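Putative mandelate racemase (PDB 2O56) binds magnesium and is probably a hydro-lyase (dehydratase) of the enolase superfamily, its substrate not established. Local coordinates at residues A[285-297]-A[309-323]. Sequence-based numbering, arbitrary orientation.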
loop_
_atom_site.group_PDB
_atom_site.type_symbol
_atom_site.label_atom_id
_atom_site.label_comp_id
_atom_site.label_asym_id
_atom_site.label_seq_id
_atom_site.Cartn_x
_atom_site.Cartn_y
_atom_site.Cartn_z
ATOM N N LEU A 285 -2.720 -11.101 -12.242
ATOM C CA LEU A 285 -1.278 -11.003 -12.485
ATOM C C LEU A 285 -0.672 -10.050 -11.471
ATOM O O LEU A 285 0.363 -10.342 -10.883
ATOM C CB LEU A 285 -0.986 -10.532 -13.911
ATOM C CG LEU A 285 -1.504 -11.434 -15.032
ATOM C CD1 LEU A 285 -1.241 -10.752 -16.354
ATOM C CD2 LEU A 285 -0.822 -12.750 -15.006
ATOM N N GLU A 286 -1.346 -8.926 -11.255
ATOM C CA GLU A 286 -0.883 -7.922 -10.304
ATOM C C GLU A 286 -0.942 -8.373 -8.854
ATOM O O GLU A 286 -0.094 -7.990 -8.066
ATOM C CB GLU A 286 -1.622 -6.597 -10.515
ATOM C CG GLU A 286 -1.191 -5.912 -11.816
ATOM C CD GLU A 286 -1.840 -4.560 -12.025
ATOM O OE1 GLU A 286 -2.385 -3.983 -11.059
ATOM O OE2 GLU A 286 -1.815 -4.075 -13.170
ATOM N N ASN A 287 -1.920 -9.200 -8.507
ATOM C CA ASN A 287 -2.065 -9.630 -7.128
ATOM C C ASN A 287 -1.315 -10.929 -6.804
ATOM O O ASN A 287 -1.270 -11.348 -5.658
ATOM C CB ASN A 287 -3.543 -9.616 -6.648
ATOM C CG ASN A 287 -4.372 -10.849 -7.087
ATOM O OD1 ASN A 287 -3.887 -11.763 -7.733
ATOM N ND2 ASN A 287 -5.647 -10.856 -6.705
ATOM N N GLY A 288 -0.730 -11.550 -7.821
ATOM C CA GLY A 288 0.140 -12.732 -7.624
ATOM C C GLY A 288 -0.589 -13.992 -7.205
ATOM O O GLY A 288 0.034 -14.937 -6.697
ATOM N N SER A 289 -1.899 -14.053 -7.447
ATOM C CA SER A 289 -2.694 -15.221 -6.964
ATOM C C SER A 289 -2.556 -16.503 -7.791
ATOM O O SER A 289 -2.615 -17.615 -7.249
ATOM C CB SER A 289 -4.176 -14.864 -6.826
ATOM O OG SER A 289 -4.706 -14.348 -8.041
ATOM N N LEU A 290 -2.385 -16.356 -9.104
ATOM C CA LEU A 290 -2.392 -17.513 -10.016
ATOM C C LEU A 290 -0.971 -17.901 -10.356
ATOM O O LEU A 290 -0.131 -17.033 -10.524
ATOM C CB LEU A 290 -3.195 -17.201 -11.298
ATOM C CG LEU A 290 -4.688 -16.872 -11.101
ATOM C CD1 LEU A 290 -5.362 -16.703 -12.441
ATOM C CD2 LEU A 290 -5.334 -18.014 -10.300
ATOM N N SER A 291 -0.695 -19.202 -10.436
ATOM C CA SER A 291 0.575 -19.693 -10.950
ATOM C C SER A 291 0.420 -20.189 -12.378
ATOM O O SER A 291 1.350 -20.105 -13.177
ATOM C CB SER A 291 1.095 -20.865 -10.084
ATOM O OG SER A 291 1.464 -20.417 -8.791
ATOM N N VAL A 292 -0.748 -20.755 -12.672
ATOM C CA VAL A 292 -1.052 -21.318 -13.995
ATOM C C VAL A 292 -2.327 -20.649 -14.503
ATOM O O VAL A 292 -3.304 -20.576 -13.770
ATOM C CB VAL A 292 -1.269 -22.859 -13.922
ATOM C CG1 VAL A 292 -1.791 -23.446 -15.277
ATOM C CG2 VAL A 292 0.018 -23.558 -13.504
ATOM N N ILE A 293 -2.304 -20.152 -15.743
ATOM C CA ILE A 293 -3.498 -19.556 -16.337
ATOM C C ILE A 293 -4.120 -20.471 -17.393
ATOM O O ILE A 293 -3.412 -21.201 -18.100
ATOM C CB ILE A 293 -3.249 -18.121 -16.866
ATOM C CG1 ILE A 293 -2.235 -18.131 -18.004
ATOM C CG2 ILE A 293 -2.791 -17.183 -15.702
ATOM C CD1 ILE A 293 -2.370 -16.918 -18.914
ATOM N N GLN A 294 -5.448 -20.449 -17.473
ATOM C CA GLN A 294 -6.180 -21.415 -18.278
ATOM C C GLN A 294 -7.213 -20.783 -19.198
ATOM O O GLN A 294 -8.381 -21.189 -19.162
ATOM C CB GLN A 294 -6.869 -22.453 -17.389
ATOM C CG GLN A 294 -5.943 -23.074 -16.351
ATOM C CD GLN A 294 -6.686 -23.951 -15.380
ATOM O OE1 GLN A 294 -7.580 -23.500 -14.695
ATOM N NE2 GLN A 294 -6.323 -25.218 -15.329
ATOM N N PRO A 295 -6.792 -19.814 -20.045
ATOM C CA PRO A 295 -7.783 -19.253 -20.937
ATOM C C PRO A 295 -8.245 -20.315 -21.918
ATOM O O PRO A 295 -7.457 -21.161 -22.345
ATOM C CB PRO A 295 -7.030 -18.116 -21.663
ATOM C CG PRO A 295 -5.562 -18.487 -21.547
ATOM C CD PRO A 295 -5.443 -19.247 -20.256
ATOM N N ASP A 296 -9.533 -20.283 -22.222
ATOM C CA ASP A 296 -10.117 -21.079 -23.301
ATOM C C ASP A 296 -10.112 -20.173 -24.538
ATOM O O ASP A 296 -10.655 -19.083 -24.491
ATOM C CB ASP A 296 -11.553 -21.448 -22.876
ATOM C CG ASP A 296 -12.265 -22.383 -23.865
ATOM O OD1 ASP A 296 -12.329 -22.076 -25.063
ATOM O OD2 ASP A 296 -12.811 -23.416 -23.426
ATOM N N ILE A 297 -9.492 -20.606 -25.635
ATOM C CA ILE A 297 -9.392 -19.752 -26.821
ATOM C C ILE A 297 -10.784 -19.439 -27.382
ATOM O O ILE A 297 -10.985 -18.385 -27.960
ATOM C CB ILE A 297 -8.426 -20.350 -27.901
ATOM C CG1 ILE A 297 -6.984 -20.323 -27.396
ATOM C CG2 ILE A 297 -8.484 -19.582 -29.253
ATOM C CD1 ILE A 297 -6.075 -21.373 -28.043
ATOM N N ILE A 309 -2.744 -12.495 -23.872
ATOM C CA ILE A 309 -2.807 -13.020 -22.506
ATOM C C ILE A 309 -1.567 -13.825 -22.127
ATOM O O ILE A 309 -0.954 -13.561 -21.096
ATOM C CB ILE A 309 -4.119 -13.825 -22.260
ATOM C CG1 ILE A 309 -5.330 -12.891 -22.341
ATOM C CG2 ILE A 309 -4.090 -14.566 -20.891
ATOM C CD1 ILE A 309 -6.679 -13.622 -22.349
ATOM N N CYS A 310 -1.176 -14.788 -22.964
ATOM C CA CYS A 310 -0.028 -15.649 -22.661
ATOM C C CYS A 310 1.263 -14.862 -22.569
ATOM O O CYS A 310 2.101 -15.154 -21.713
ATOM C CB CYS A 310 0.128 -16.776 -23.691
ATOM S SG CYS A 310 -1.285 -17.856 -23.773
ATOM N N ASP A 311 1.413 -13.869 -23.447
ATOM C CA ASP A 311 2.610 -13.012 -23.500
ATOM C C ASP A 311 2.749 -12.098 -22.288
ATOM O O ASP A 311 3.848 -11.914 -21.749
ATOM C CB ASP A 311 2.565 -12.117 -24.746
ATOM C CG ASP A 311 2.578 -12.912 -26.035
ATOM O OD1 ASP A 311 2.979 -14.104 -25.999
ATOM O OD2 ASP A 311 2.174 -12.342 -27.076
ATOM N N MET A 312 1.631 -11.499 -21.890
ATOM C CA MET A 312 1.580 -10.675 -20.677
ATOM C C MET A 312 1.831 -11.513 -19.423
ATOM O O MET A 312 2.543 -11.114 -18.510
ATOM C CB MET A 312 0.204 -10.041 -20.564
ATOM C CG MET A 312 0.130 -8.981 -19.485
ATOM S SD MET A 312 -1.376 -8.011 -19.589
ATOM C CE MET A 312 -2.615 -9.277 -19.279
ATOM N N ALA A 313 1.243 -12.692 -19.385
ATOM C CA ALA A 313 1.420 -13.561 -18.216
ATOM C C ALA A 313 2.879 -14.011 -17.993
ATOM O O ALA A 313 3.282 -14.302 -16.865
ATOM C CB ALA A 313 0.512 -14.716 -18.314
ATOM N N HIS A 314 3.655 -14.091 -19.076
ATOM C CA HIS A 314 5.062 -14.510 -19.041
ATOM C C HIS A 314 5.924 -13.551 -18.214
ATOM O O HIS A 314 6.844 -13.985 -17.516
ATOM C CB HIS A 314 5.586 -14.672 -20.480
ATOM C CG HIS A 314 6.911 -15.386 -20.593
ATOM N ND1 HIS A 314 7.185 -16.580 -19.956
ATOM C CD2 HIS A 314 8.019 -15.090 -21.319
ATOM C CE1 HIS A 314 8.409 -16.977 -20.275
ATOM N NE2 HIS A 314 8.937 -16.091 -21.101
ATOM N N VAL A 315 5.582 -12.258 -18.233
ATOM C CA VAL A 315 6.226 -11.255 -17.359
ATOM C C VAL A 315 6.150 -11.589 -15.860
ATOM O O VAL A 315 6.999 -11.164 -15.069
ATOM C CB VAL A 315 5.629 -9.865 -17.634
ATOM C CG1 VAL A 315 6.366 -8.756 -16.866
ATOM C CG2 VAL A 315 5.649 -9.620 -19.141
ATOM N N TYR A 316 5.121 -12.340 -15.482
ATOM C CA TYR A 316 4.822 -12.620 -14.074
ATOM C C TYR A 316 5.045 -14.098 -13.832
ATOM O O TYR A 316 4.547 -14.655 -12.858
ATOM C CB TYR A 316 3.360 -12.267 -13.754
ATOM C CG TYR A 316 3.045 -10.792 -13.976
ATOM C CD1 TYR A 316 3.196 -9.875 -12.952
ATOM C CD2 TYR A 316 2.635 -10.332 -15.224
ATOM C CE1 TYR A 316 2.931 -8.527 -13.162
ATOM C CE2 TYR A 316 2.359 -8.979 -15.452
ATOM C CZ TYR A 316 2.509 -8.089 -14.409
ATOM O OH TYR A 316 2.231 -6.756 -14.591
ATOM N N ASP A 317 5.793 -14.725 -14.737
ATOM C CA ASP A 317 6.198 -16.121 -14.593
ATOM C C ASP A 317 5.012 -17.073 -14.507
ATOM O O ASP A 317 5.045 -18.035 -13.729
ATOM C CB ASP A 317 7.068 -16.299 -13.342
ATOM C CG ASP A 317 8.526 -15.953 -13.581
ATOM O OD1 ASP A 317 8.822 -15.209 -14.539
ATOM O OD2 ASP A 317 9.380 -16.426 -12.798
ATOM N N LYS A 318 3.963 -16.819 -15.285
ATOM C CA LYS A 318 2.866 -17.794 -15.357
ATOM C C LYS A 318 3.095 -18.740 -16.502
ATOM O O LYS A 318 3.706 -18.398 -17.527
ATOM C CB LYS A 318 1.455 -17.172 -15.434
ATOM C CG LYS A 318 1.244 -15.908 -14.601
ATOM C CD LYS A 318 1.309 -16.195 -13.135
ATOM C CE LYS A 318 1.193 -14.921 -12.327
ATOM N NZ LYS A 318 1.936 -15.079 -11.033
ATOM N N THR A 319 2.651 -19.969 -16.297
ATOM C CA THR A 319 2.616 -20.933 -17.377
ATOM C C THR A 319 1.158 -21.201 -17.741
ATOM O O THR A 319 0.244 -20.790 -17.024
ATOM C CB THR A 319 3.331 -22.226 -17.007
ATOM O OG1 THR A 319 2.770 -22.735 -15.797
ATOM C CG2 THR A 319 4.793 -21.961 -16.807
ATOM N N VAL A 320 0.954 -21.831 -18.891
ATOM C CA VAL A 320 -0.343 -21.821 -19.544
ATOM C C VAL A 320 -0.795 -23.245 -19.817
ATOM O O VAL A 320 -0.061 -24.039 -20.411
ATOM C CB VAL A 320 -0.296 -21.046 -20.865
ATOM C CG1 VAL A 320 -1.670 -21.014 -21.522
ATOM C CG2 VAL A 320 0.243 -19.627 -20.634
ATOM N N GLN A 321 -2.005 -23.556 -19.365
ATOM C CA GLN A 321 -2.733 -24.719 -19.826
ATOM C C GLN A 321 -4.028 -24.213 -20.439
ATOM O O GLN A 321 -4.924 -23.833 -19.707
ATOM C CB GLN A 321 -3.075 -25.619 -18.625
ATOM C CG GLN A 321 -3.986 -26.800 -19.025
ATOM C CD GLN A 321 -5.253 -26.884 -18.211
ATOM O OE1 GLN A 321 -5.224 -27.213 -17.016
ATOM N NE2 GLN A 321 -6.376 -26.630 -18.851
ATOM N N ILE A 322 -4.127 -24.203 -21.765
ATOM C CA ILE A 322 -5.362 -23.807 -22.433
ATOM C C ILE A 322 -6.521 -24.643 -21.902
ATOM O O ILE A 322 -6.411 -25.865 -21.773
ATOM C CB ILE A 322 -5.250 -23.904 -23.989
ATOM C CG1 ILE A 322 -4.106 -23.021 -24.499
ATOM C CG2 ILE A 322 -6.540 -23.418 -24.687
ATOM C CD1 ILE A 322 -4.270 -21.539 -24.188
ATOM N N HIS A 323 -7.611 -23.981 -21.536
ATOM C CA HIS A 323 -8.832 -24.697 -21.198
ATOM C C HIS A 323 -9.478 -25.218 -22.477
ATOM O O HIS A 323 -9.748 -24.452 -23.395
ATOM C CB HIS A 323 -9.827 -23.816 -20.443
ATOM C CG HIS A 323 -11.147 -24.481 -20.217
ATOM N ND1 HIS A 323 -12.216 -24.321 -21.073
ATOM C CD2 HIS A 323 -11.550 -25.363 -19.274
ATOM C CE1 HIS A 323 -13.227 -25.059 -20.653
ATOM N NE2 HIS A 323 -12.853 -25.697 -19.558
HETATM O O HOH W 1 1.879 -12.284 -10.451
HETATM O O HOH W 2 3.457 -21.779 -13.412
HETATM O O HOH W 3 -9.559 -23.524 -26.128
#
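Lys318 lies against Leu285, Leu290 and Ser291. Its CB lies beside Ser291 O. CG packs on Leu285 CD2 at 3.8 Å. The chain bends at chi2 (-67°), which brings CD and CE past Leu290 O, with CE also against Leu285 CD2. At the tip, NZ gives a hydrogen bond of 2.9 Å to Leu290 O, close to the line of that C=O. NZ also donates to water 1, which in turn donates to Leu285 O, and makes a weak bond to Tyr316 O. The ammonium group thus links Leu285 and Leu290 to the His314-Asp317 turn, the last of these bonds being weak. Nearby, Leu285 CB sits over one face of the Tyr316 ring, 3.9 Å from its centroid. Val315 CG1 lies over the other face. Tyr316 OH hydrogen-bonds to Glu286 OE2 of the second subunit.

Strands 292-293 and 319-320 are parallel neighbours in the barrel of the enolase superfamily, joined by helix 302-314 in a beta-alpha-beta unit. Ile293 N donates to Thr319 O, and Gln321 N to Ile293 O. Ile293 turns to the helix side: its CD1 meets Ile309 CG2 at 3.5 Å and also touches Ala313 CB.

Past the strands the contact nears the magnesium site. Gln294 NE2 donates to Gln321 OE1 at 2.8 Å, with the two amide planes 63° apart. The same NE2 hydrogen-bonds to OE1 of Glu247, a magnesium ligand, while Gln321 OE1 also accepts from Tyr245 and Tyr133. His323 ND1 donates to the anti lone pair of Asp296 OD2 at 2.6 Å. The carboxylate oxygen is near the ring plane. This bond probably holds the ring in its rotation. The His323 side chain touches the magnesium ligand Glu273 and comes within about 4 Å of the metal (nearest atoms).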